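Local coordinates for 6-phosphogluconate dehydrogenase (Pseudomonas syringae, PDB 5U5G), which probably catalyses the NADPH-dependent reduction of (2-oxopropyl)phosphonic acid in fosfomycin biosynthesis, at residues 62-67 and 93-98. Sequence-based numbering, arbitrary orientation.
Sequences LFVCTA and VVDLST. With NAP (NADP nicotinamide-adenine-dinucleotide phosphate), chain E.
Thr-66 and Ser-97 meet where two neighbouring parallel strands run out into the cofactor site: Thr-66 N donates to Ser-97 OG (3.0 Å). That hydroxyl lies beside its own backbone N (chi1 -44°) and donates a hydrogen bond to Asp-95 OD1, 2.8 Å from Ser-97 OG. The same carboxylate oxygen accepts Ser-97 N at 2.9 Å, closing an Asx turn, so two bonds grip it and fix the serine. Just beyond this pairing the two backbones bind NADP: hydroxyl O3D of the nicotinamide ribose donates to Thr-66 O (2.7 Å) and accepts from Thr-98 N, while Ala-67 N binds O4B of the adenosine ribose.

Behind these loops three backbone bonds join the strands: Val-94 N to Leu-62 O, Val-64 N to Val-94 O, and a third in which Leu-96 N lies 2.7 Å from Val-64 O. On one face the Phe-63 ring lies alongside Val-94, CD1 being 3.6 Å from Val-94 CB, and Leu-96 CD1 also approaches Phe-63 CD1 obliquely. On the other, Val-64 CG2 rests on Val-93 CG1 (3.7 Å), while the CG1 branch of Val-64 faces the Asp-95 carboxylate, whose OD2 is held by the hydroxyls of Tyr-76 and Tyr-118.

The pair belongs to the Rossmann-type sheet, its strand ends carrying the dinucleotide. Strand 5-8 flanks 61-64 and strand 117-124 flanks 92-95; helix 69-77 packs on the Val-64 and Val-93 face, and helix 143-156 on that of Phe-63 and Val-94.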
loop_
_atom_site.group_PDB
_atom_site.type_symbol
_atom_site.label_atom_id
_atom_site.label_comp_id
_atom_site.label_asym_id
_atom_site.label_seq_id
_atom_site.Cartn_x
_atom_site.Cartn_y
_atom_site.Cartn_z
ATOM N N LEU A 62 -27.380 -19.623 -1.253
ATOM C CA LEU A 62 -27.674 -18.194 -1.163
ATOM C C LEU A 62 -26.418 -17.420 -0.784
ATOM O O LEU A 62 -25.592 -17.902 0.003
ATOM C CB LEU A 62 -28.753 -17.875 -0.115
ATOM C CG LEU A 62 -30.012 -18.721 0.035
ATOM C CD1 LEU A 62 -30.858 -18.139 1.128
ATOM C CD2 LEU A 62 -30.785 -18.746 -1.258
ATOM N N PHE A 63 -26.285 -16.217 -1.337
ATOM C CA PHE A 63 -25.279 -15.260 -0.899
ATOM C C PHE A 63 -25.938 -14.176 -0.054
ATOM O O PHE A 63 -27.092 -13.798 -0.286
ATOM C CB PHE A 63 -24.562 -14.603 -2.084
ATOM C CG PHE A 63 -23.749 -15.555 -2.923
ATOM C CD1 PHE A 63 -22.425 -15.833 -2.599
ATOM C CD2 PHE A 63 -24.299 -16.141 -4.059
ATOM C CE1 PHE A 63 -21.666 -16.699 -3.375
ATOM C CE2 PHE A 63 -23.554 -17.019 -4.838
ATOM C CZ PHE A 63 -22.230 -17.297 -4.493
ATOM N N VAL A 64 -25.188 -13.678 0.926
ATOM C CA VAL A 64 -25.601 -12.578 1.792
ATOM C C VAL A 64 -24.523 -11.505 1.714
ATOM O O VAL A 64 -23.334 -11.807 1.881
ATOM C CB VAL A 64 -25.798 -13.033 3.254
ATOM C CG1 VAL A 64 -26.172 -11.844 4.157
ATOM C CG2 VAL A 64 -26.839 -14.130 3.343
ATOM N N CYS A 65 -24.935 -10.253 1.468
ATOM C CA CYS A 65 -23.965 -9.154 1.413
ATOM C C CYS A 65 -24.641 -7.897 1.971
ATOM O O CYS A 65 -25.157 -7.043 1.244
ATOM C CB CYS A 65 -23.436 -8.921 0.001
ATOM S SG CYS A 65 -22.045 -7.794 -0.008
ATOM N N THR A 66 -24.645 -7.790 3.294
ATOM C CA THR A 66 -25.300 -6.704 4.005
ATOM C C THR A 66 -24.272 -6.007 4.879
ATOM O O THR A 66 -23.137 -6.460 5.009
ATOM C CB THR A 66 -26.462 -7.229 4.861
ATOM O OG1 THR A 66 -25.949 -8.096 5.883
ATOM C CG2 THR A 66 -27.472 -8.016 3.990
ATOM N N ALA A 67 -24.672 -4.888 5.474
ATOM C CA ALA A 67 -23.808 -4.121 6.366
ATOM C C ALA A 67 -24.481 -3.973 7.718
ATOM O O ALA A 67 -25.644 -3.560 7.787
ATOM C CB ALA A 67 -23.498 -2.733 5.789
ATOM N N VAL A 93 -25.257 -21.227 2.783
ATOM C CA VAL A 93 -25.277 -19.768 2.707
ATOM C C VAL A 93 -23.837 -19.265 2.701
ATOM O O VAL A 93 -23.034 -19.624 3.574
ATOM C CB VAL A 93 -26.091 -19.141 3.854
ATOM C CG1 VAL A 93 -25.844 -17.646 3.927
ATOM C CG2 VAL A 93 -27.584 -19.415 3.660
ATOM N N VAL A 94 -23.510 -18.454 1.706
ATOM C CA VAL A 94 -22.186 -17.860 1.557
ATOM C C VAL A 94 -22.317 -16.398 1.972
ATOM O O VAL A 94 -22.899 -15.589 1.246
ATOM C CB VAL A 94 -21.666 -18.009 0.124
ATOM C CG1 VAL A 94 -20.313 -17.310 -0.059
ATOM C CG2 VAL A 94 -21.593 -19.488 -0.250
ATOM N N ASP A 95 -21.813 -16.054 3.157
ATOM C CA ASP A 95 -21.998 -14.709 3.703
ATOM C C ASP A 95 -20.775 -13.881 3.322
ATOM O O ASP A 95 -19.670 -14.123 3.818
ATOM C CB ASP A 95 -22.216 -14.748 5.216
ATOM C CG ASP A 95 -22.737 -13.414 5.788
ATOM O OD1 ASP A 95 -22.463 -12.349 5.195
ATOM O OD2 ASP A 95 -23.415 -13.435 6.847
ATOM N N LEU A 96 -20.979 -12.907 2.440
ATOM C CA LEU A 96 -19.917 -12.053 1.938
ATOM C C LEU A 96 -19.740 -10.789 2.760
ATOM O O LEU A 96 -18.938 -9.928 2.376
ATOM C CB LEU A 96 -20.192 -11.671 0.488
ATOM C CG LEU A 96 -20.522 -12.816 -0.460
ATOM C CD1 LEU A 96 -21.272 -12.254 -1.651
ATOM C CD2 LEU A 96 -19.242 -13.518 -0.900
ATOM N N SER A 97 -20.462 -10.658 3.868
ATOM C CA SER A 97 -20.396 -9.461 4.694
ATOM C C SER A 97 -19.153 -9.488 5.574
ATOM O O SER A 97 -18.567 -10.539 5.845
ATOM C CB SER A 97 -21.646 -9.339 5.576
ATOM O OG SER A 97 -22.823 -9.620 4.824
ATOM N N THR A 98 -18.762 -8.312 6.041
ATOM C CA THR A 98 -17.746 -8.209 7.074
ATOM C C THR A 98 -18.464 -8.046 8.406
ATOM O O THR A 98 -19.163 -7.052 8.620
ATOM C CB THR A 98 -16.782 -7.055 6.807
ATOM O OG1 THR A 98 -16.207 -7.228 5.504
ATOM C CG2 THR A 98 -15.671 -7.073 7.844
HETATM P PA NAP E . -24.286 -0.644 1.482
HETATM O O1A NAP E . -24.470 0.328 2.588
HETATM O O2A NAP E . -24.026 -0.175 0.071
HETATM O O5B NAP E . -25.570 -1.696 1.440
HETATM C C5B NAP E . -25.754 -2.186 2.746
HETATM C C4B NAP E . -26.713 -3.390 2.631
HETATM O O4B NAP E . -27.084 -3.883 3.918
HETATM C C3B NAP E . -28.006 -2.955 1.850
HETATM O O3B NAP E . -28.478 -4.042 1.115
HETATM C C2B NAP E . -28.973 -2.705 3.024
HETATM O O2B NAP E . -30.274 -2.892 2.745
HETATM C C1B NAP E . -28.499 -3.884 3.963
HETATM N N9A NAP E . -28.959 -3.614 5.312
HETATM C C8A NAP E . -28.400 -2.770 6.293
HETATM N N7A NAP E . -29.129 -2.737 7.442
HETATM C C5A NAP E . -30.207 -3.593 7.173
HETATM C C6A NAP E . -31.317 -3.987 7.940
HETATM N N6A NAP E . -31.490 -3.520 9.220
HETATM N N1A NAP E . -32.251 -4.838 7.447
HETATM C C2A NAP E . -32.038 -5.280 6.168
HETATM N N3A NAP E . -31.036 -5.003 5.321
HETATM C C4A NAP E . -30.116 -4.142 5.854
HETATM O O3 NAP E . -22.986 -1.445 2.088
HETATM P PN NAP E . -22.018 -2.085 0.987
HETATM O O1N NAP E . -22.730 -2.889 -0.029
HETATM O O2N NAP E . -20.817 -1.222 0.671
HETATM O O5D NAP E . -21.211 -3.307 1.936
HETATM C C5D NAP E . -21.984 -4.409 2.113
HETATM C C4D NAP E . -21.100 -5.455 2.767
HETATM O O4D NAP E . -19.953 -5.729 1.920
HETATM C C3D NAP E . -20.530 -4.881 4.130
HETATM O O3D NAP E . -20.465 -5.925 5.060
HETATM C C2D NAP E . -19.145 -4.405 3.750
HETATM O O2D NAP E . -18.221 -4.471 4.805
HETATM C C1D NAP E . -18.775 -5.483 2.679
HETATM N N1N NAP E . -17.762 -4.996 1.764
HETATM C C2N NAP E . -17.940 -3.805 1.012
HETATM C C3N NAP E . -16.971 -3.444 0.100
HETATM C C7N NAP E . -17.135 -2.239 -0.718
HETATM O O7N NAP E . -16.317 -1.902 -1.576
HETATM N N7N NAP E . -18.271 -1.463 -0.576
HETATM C C4N NAP E . -15.751 -4.292 -0.146
HETATM C C5N NAP E . -15.667 -5.483 0.701
HETATM C C6N NAP E . -16.610 -5.780 1.595
HETATM P P2B NAP E . -31.134 -1.429 2.016
HETATM O O1X NAP E . -30.568 -1.505 0.632
HETATM O O2X NAP E . -32.609 -1.806 2.181
HETATM O O3X NAP E . -30.599 -0.349 2.925
#